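Local atomic coordinates of outer membrane protein SusF (Bacteroides thetaiotaomicron, PDB entry 4FE9), a protein that binds starch at the cell surface through its carbohydrate-binding modules, ahead of transport into the periplasm for degradation. Residues Gly231-Ile243 with Asn249-Thr261. Sequence-based numbering, arbitrary orientation.
Sequences GAINTALDGKIKI and NYRFTVKDNSAPT. With GLC (alpha-D-glucopyranose), chain B; EDO (1,2-ethanediol), chain E.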
loop_
_atom_site.group_PDB
_atom_site.type_symbol
_atom_site.label_atom_id
_atom_site.label_comp_id
_atom_site.label_asym_id
_atom_site.label_seq_id
_atom_site.Cartn_x
_atom_site.Cartn_y
_atom_site.Cartn_z
ATOM N N GLY A 231 19.403 -13.261 -12.832
ATOM C CA GLY A 231 18.417 -13.715 -13.802
ATOM C C GLY A 231 17.409 -12.644 -14.167
ATOM O O GLY A 231 17.238 -11.676 -13.436
ATOM N N ALA A 232 16.612 -12.928 -15.199
ATOM C CA ALA A 232 15.504 -12.069 -15.582
ATOM C C ALA A 232 14.288 -12.243 -14.672
ATOM O O ALA A 232 14.008 -13.346 -14.159
ATOM C CB ALA A 232 15.135 -12.299 -17.051
ATOM N N ILE A 233 13.645 -11.128 -14.351
ATOM C CA ILE A 233 12.408 -11.170 -13.635
ATOM C C ILE A 233 11.277 -11.347 -14.638
ATOM O O ILE A 233 11.277 -10.714 -15.728
ATOM C CB ILE A 233 12.183 -9.883 -12.851
ATOM C CG1 ILE A 233 13.359 -9.611 -11.863
ATOM C CG2 ILE A 233 10.823 -9.906 -12.161
ATOM C CD1 ILE A 233 13.418 -8.180 -11.344
ATOM N N ASN A 234 10.283 -12.156 -14.280
ATOM C CA ASN A 234 9.099 -12.249 -15.114
ATOM C C ASN A 234 7.927 -11.417 -14.572
ATOM O O ASN A 234 7.651 -11.432 -13.389
ATOM C CB ASN A 234 8.682 -13.722 -15.324
ATOM C CG ASN A 234 7.633 -13.865 -16.388
ATOM O OD1 ASN A 234 6.470 -13.659 -16.110
ATOM N ND2 ASN A 234 8.073 -13.838 -17.629
ATOM N N THR A 235 7.225 -10.698 -15.446
ATOM C CA THR A 235 6.105 -9.865 -14.971
ATOM C C THR A 235 4.987 -10.680 -14.346
ATOM O O THR A 235 4.247 -10.165 -13.525
ATOM C CB THR A 235 5.513 -8.957 -16.073
ATOM O OG1 THR A 235 5.068 -9.766 -17.178
ATOM C CG2 THR A 235 6.541 -8.041 -16.549
ATOM N N ALA A 236 4.842 -11.943 -14.764
ATOM C CA ALA A 236 3.715 -12.796 -14.303
ATOM C C ALA A 236 2.327 -12.289 -14.738
ATOM O O ALA A 236 1.412 -13.091 -14.975
ATOM C CB ALA A 236 3.756 -13.022 -12.779
ATOM N N LEU A 237 2.241 -11.009 -15.050
ATOM C CA LEU A 237 1.009 -10.421 -15.521
ATOM C C LEU A 237 1.204 -9.857 -16.901
ATOM O O LEU A 237 2.330 -9.653 -17.344
ATOM C CB LEU A 237 0.572 -9.294 -14.579
ATOM C CG LEU A 237 0.496 -9.670 -13.098
ATOM C CD1 LEU A 237 0.652 -8.422 -12.229
ATOM C CD2 LEU A 237 -0.828 -10.422 -12.785
ATOM N N ASP A 238 0.110 -9.435 -17.513
ATOM C CA ASP A 238 0.192 -8.604 -18.663
ATOM C C ASP A 238 -0.921 -7.584 -18.626
ATOM O O ASP A 238 -1.564 -7.396 -17.577
ATOM C CB ASP A 238 0.154 -9.450 -19.953
ATOM C CG ASP A 238 -1.152 -10.256 -20.103
ATOM O OD1 ASP A 238 -2.171 -9.887 -19.470
ATOM O OD2 ASP A 238 -1.171 -11.207 -20.910
ATOM N N GLY A 239 -1.071 -6.821 -19.699
ATOM C CA GLY A 239 -1.888 -5.628 -19.626
ATOM C C GLY A 239 -1.129 -4.493 -18.942
ATOM O O GLY A 239 0.113 -4.370 -19.091
ATOM N N LYS A 240 -1.854 -3.634 -18.248
ATOM C CA LYS A 240 -1.223 -2.506 -17.578
ATOM C C LYS A 240 -0.564 -2.987 -16.301
ATOM O O LYS A 240 -1.204 -3.612 -15.467
ATOM C CB LYS A 240 -2.245 -1.438 -17.239
ATOM C CG LYS A 240 -2.771 -0.676 -18.444
ATOM C CD LYS A 240 -4.074 -0.020 -18.081
ATOM C CE LYS A 240 -4.804 0.437 -19.310
ATOM N NZ LYS A 240 -4.230 1.720 -19.765
ATOM N N ILE A 241 0.731 -2.745 -16.192
ATOM C CA ILE A 241 1.494 -3.163 -15.028
ATOM C C ILE A 241 2.325 -2.024 -14.518
ATOM O O ILE A 241 2.476 -1.004 -15.189
ATOM C CB ILE A 241 2.419 -4.364 -15.343
ATOM C CG1 ILE A 241 3.454 -4.011 -16.419
ATOM C CG2 ILE A 241 1.612 -5.563 -15.751
ATOM C CD1 ILE A 241 4.567 -5.034 -16.485
ATOM N N LYS A 242 2.753 -2.139 -13.264
ATOM C CA LYS A 242 3.685 -1.194 -12.687
ATOM C C LYS A 242 4.838 -1.954 -12.030
ATOM O O LYS A 242 4.610 -2.865 -11.241
ATOM C CB LYS A 242 2.969 -0.350 -11.639
ATOM C CG LYS A 242 3.902 0.546 -10.852
ATOM C CD LYS A 242 3.181 1.167 -9.678
ATOM C CE LYS A 242 3.056 2.662 -9.853
ATOM N NZ LYS A 242 2.203 3.246 -8.736
ATOM N N ILE A 243 6.052 -1.639 -12.434
ATOM C CA ILE A 243 7.231 -2.304 -11.939
ATOM C C ILE A 243 7.906 -1.350 -10.951
ATOM O O ILE A 243 8.055 -0.175 -11.263
ATOM C CB ILE A 243 8.214 -2.569 -13.068
ATOM C CG1 ILE A 243 7.655 -3.600 -14.036
ATOM C CG2 ILE A 243 9.558 -3.094 -12.509
ATOM C CD1 ILE A 243 8.519 -3.720 -15.286
ATOM N N ASN A 249 16.340 -1.081 0.040
ATOM C CA ASN A 249 16.083 -2.478 0.435
ATOM C C ASN A 249 16.371 -3.527 -0.640
ATOM O O ASN A 249 16.483 -4.700 -0.325
ATOM C CB ASN A 249 14.662 -2.636 0.945
ATOM C CG ASN A 249 14.393 -1.766 2.130
ATOM O OD1 ASN A 249 15.092 -1.868 3.156
ATOM N ND2 ASN A 249 13.521 -0.775 1.946
ATOM N N TYR A 250 16.618 -3.073 -1.877
ATOM C CA TYR A 250 16.817 -3.985 -3.067
ATOM C C TYR A 250 15.729 -5.035 -3.231
ATOM O O TYR A 250 15.955 -6.227 -3.032
ATOM C CB TYR A 250 18.196 -4.612 -3.076
ATOM C CG TYR A 250 19.215 -3.707 -3.662
ATOM C CD1 TYR A 250 19.690 -2.607 -2.935
ATOM C CD2 TYR A 250 19.514 -3.772 -5.020
ATOM C CE1 TYR A 250 20.519 -1.641 -3.542
ATOM C CE2 TYR A 250 20.355 -2.825 -5.627
ATOM C CZ TYR A 250 20.797 -1.741 -4.907
ATOM O OH TYR A 250 21.684 -0.873 -5.499
ATOM N N ARG A 251 14.532 -4.563 -3.470
ATOM C CA ARG A 251 13.393 -5.425 -3.669
ATOM C C ARG A 251 12.656 -4.865 -4.874
ATOM O O ARG A 251 12.752 -3.661 -5.143
ATOM C CB ARG A 251 12.464 -5.358 -2.453
ATOM C CG ARG A 251 12.751 -6.474 -1.397
ATOM C CD ARG A 251 11.450 -6.927 -0.667
ATOM N NE ARG A 251 11.584 -8.296 -0.203
ATOM C CZ ARG A 251 10.813 -9.300 -0.584
ATOM N NH1 ARG A 251 9.711 -9.066 -1.275
ATOM N NH2 ARG A 251 11.041 -10.511 -0.108
ATOM N N PHE A 252 11.845 -5.714 -5.527
ATOM C CA PHE A 252 11.032 -5.284 -6.651
ATOM C C PHE A 252 9.641 -5.847 -6.477
ATOM O O PHE A 252 9.461 -6.884 -5.814
ATOM C CB PHE A 252 11.644 -5.776 -7.944
ATOM C CG PHE A 252 11.455 -7.258 -8.182
ATOM C CD1 PHE A 252 12.464 -8.163 -7.846
ATOM C CD2 PHE A 252 10.249 -7.745 -8.697
ATOM C CE1 PHE A 252 12.281 -9.544 -8.036
ATOM C CE2 PHE A 252 10.039 -9.107 -8.872
ATOM C CZ PHE A 252 11.055 -10.018 -8.556
ATOM N N THR A 253 8.636 -5.122 -6.956
ATOM C CA THR A 253 7.332 -5.723 -7.219
ATOM C C THR A 253 6.909 -5.442 -8.662
ATOM O O THR A 253 7.362 -4.471 -9.276
ATOM C CB THR A 253 6.266 -5.157 -6.318
ATOM O OG1 THR A 253 6.256 -3.741 -6.469
ATOM C CG2 THR A 253 6.531 -5.550 -4.820
ATOM N N VAL A 254 6.061 -6.314 -9.192
ATOM C CA VAL A 254 5.332 -6.056 -10.405
ATOM C C VAL A 254 3.863 -6.225 -10.094
ATOM O O VAL A 254 3.447 -7.309 -9.687
ATOM C CB VAL A 254 5.713 -7.051 -11.479
ATOM C CG1 VAL A 254 4.982 -6.715 -12.786
ATOM C CG2 VAL A 254 7.271 -7.027 -11.706
ATOM N N LYS A 255 3.076 -5.162 -10.294
ATOM C CA LYS A 255 1.702 -5.127 -9.842
ATOM C C LYS A 255 0.748 -4.764 -10.979
ATOM O O LYS A 255 1.148 -4.140 -11.945
ATOM C CB LYS A 255 1.553 -4.141 -8.676
ATOM C CG LYS A 255 2.190 -4.702 -7.368
ATOM C CD LYS A 255 2.490 -3.627 -6.304
ATOM C CE LYS A 255 1.358 -2.661 -6.153
ATOM N NZ LYS A 255 1.213 -2.247 -4.711
ATOM N N ASP A 256 -0.455 -5.337 -10.923
ATOM C CA ASP A 256 -1.559 -4.981 -11.828
ATOM C C ASP A 256 -1.842 -3.471 -11.703
ATOM O O ASP A 256 -1.916 -2.931 -10.590
ATOM C CB ASP A 256 -2.779 -5.840 -11.432
ATOM C CG ASP A 256 -4.032 -5.535 -12.245
ATOM O OD1 ASP A 256 -4.002 -4.673 -13.157
ATOM O OD2 ASP A 256 -5.084 -6.122 -11.902
ATOM N N ASN A 257 -1.811 -2.763 -12.830
ATOM C CA ASN A 257 -1.952 -1.310 -12.787
ATOM C C ASN A 257 -3.200 -0.836 -13.526
ATOM O O ASN A 257 -3.277 0.325 -13.956
ATOM C CB ASN A 257 -0.694 -0.632 -13.349
ATOM C CG ASN A 257 -0.521 0.800 -12.837
ATOM O OD1 ASN A 257 -0.867 1.107 -11.687
ATOM N ND2 ASN A 257 -0.036 1.700 -13.714
ATOM N N SER A 258 -4.144 -1.754 -13.751
ATOM C CA SER A 258 -5.407 -1.380 -14.362
ATOM C C SER A 258 -6.320 -0.893 -13.258
ATOM O O SER A 258 -6.026 -1.088 -12.084
ATOM C CB SER A 258 -6.051 -2.578 -15.079
ATOM O OG SER A 258 -6.288 -3.615 -14.160
ATOM N N ALA A 259 -7.371 -0.171 -13.633
ATOM C CA ALA A 259 -8.261 0.454 -12.654
ATOM C C ALA A 259 -9.650 0.568 -13.272
ATOM O O ALA A 259 -9.767 0.854 -14.440
ATOM C CB ALA A 259 -7.741 1.833 -12.286
ATOM N N PRO A 260 -10.699 0.424 -12.460
ATOM C CA PRO A 260 -12.053 0.757 -12.957
ATOM C C PRO A 260 -12.157 2.237 -13.424
ATOM O O PRO A 260 -11.562 3.113 -12.818
ATOM C CB PRO A 260 -12.943 0.506 -11.718
ATOM C CG PRO A 260 -12.045 0.829 -10.557
ATOM C CD PRO A 260 -10.640 0.393 -10.981
ATOM N N THR A 261 -12.941 2.491 -14.467
ATOM C CA THR A 261 -13.199 3.838 -14.936
ATOM C C THR A 261 -14.537 4.388 -14.371
ATOM O O THR A 261 -14.779 5.597 -14.355
ATOM C CB THR A 261 -13.228 3.886 -16.530
ATOM O OG1 THR A 261 -14.015 2.793 -17.019
ATOM C CG2 THR A 261 -11.803 3.698 -17.095
HETATM C C1 GLC B . 16.090 -13.263 -20.802
HETATM C C2 GLC B . 15.912 -14.410 -19.854
HETATM C C3 GLC B . 15.813 -15.721 -20.605
HETATM C C4 GLC B . 14.807 -15.628 -21.744
HETATM C C5 GLC B . 14.673 -14.439 -22.362
HETATM C C6 GLC B . 13.678 -14.340 -23.484
HETATM O O2 GLC B . 17.044 -14.451 -18.969
HETATM O O3 GLC B . 15.468 -16.737 -19.672
HETATM O O4 GLC B . 14.756 -16.746 -22.677
HETATM O O5 GLC B . 14.987 -13.197 -21.678
HETATM O O6 GLC B . 12.405 -14.059 -22.898
HETATM C C1 EDO E . 9.733 -3.042 -3.827
HETATM O O1 EDO E . 9.330 -3.224 -2.474
HETATM C C2 EDO E . 9.096 -1.784 -4.381
HETATM O O2 EDO E . 7.685 -1.852 -4.181
HETATM O O HOH W 1 3.453 -10.073 -10.834
HETATM O O HOH W 2 0.464 0.787 -16.525
HETATM O O HOH W 3 4.872 -2.290 -8.438
HETATM O O HOH W 4 -0.528 3.634 -10.466
#
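Ile233 caps one face of the Phe252 ring with CD1, displaced toward the rim and 3.7 Å from the ring centroid in a CH-pi contact. Its CG2 meets CE2 of Phe252 at 3.5 Å. Phe252 CG stands between the backbone N and the carbonyl carbon (chi1 74°), which turns the ring toward strand 233-234. On the same side of strand 251-256, Val254 CG1 meets Thr235 O (3.6 Å) and comes within 4.1 Å of Ile241 CD1, and its CG2 runs alongside Ile243 CG1. Phe192 on strand 191-196, the strand paired with 233-234, packs on Ile233, Ile243 and Val254, joining the apolar layer of this module. An alanine in place of Phe252 would probably take away the ring face on which Ile233 rests and open a gap between strands 233-234 and 251-256.

Lys242 N donates to Lys255 O and Lys255 N to Lys242 O, each at 2.9 Å. Beyond them, Asn257 N reaches Lys240 O at 2.8 Å from above the carbonyl plane. Asn257 ND2 binds Glu183 and a water held by Ile241 O; another water links Thr235 O with Val254 O, and Lys255 NZ pairs with Asp360. Backbone bonds thus zip the antiparallel hairpin 241-246/251-256 of carbohydrate-binding module 1, while apolar contacts join it to strand 233-234, next to Ala232 of the glycan pocket.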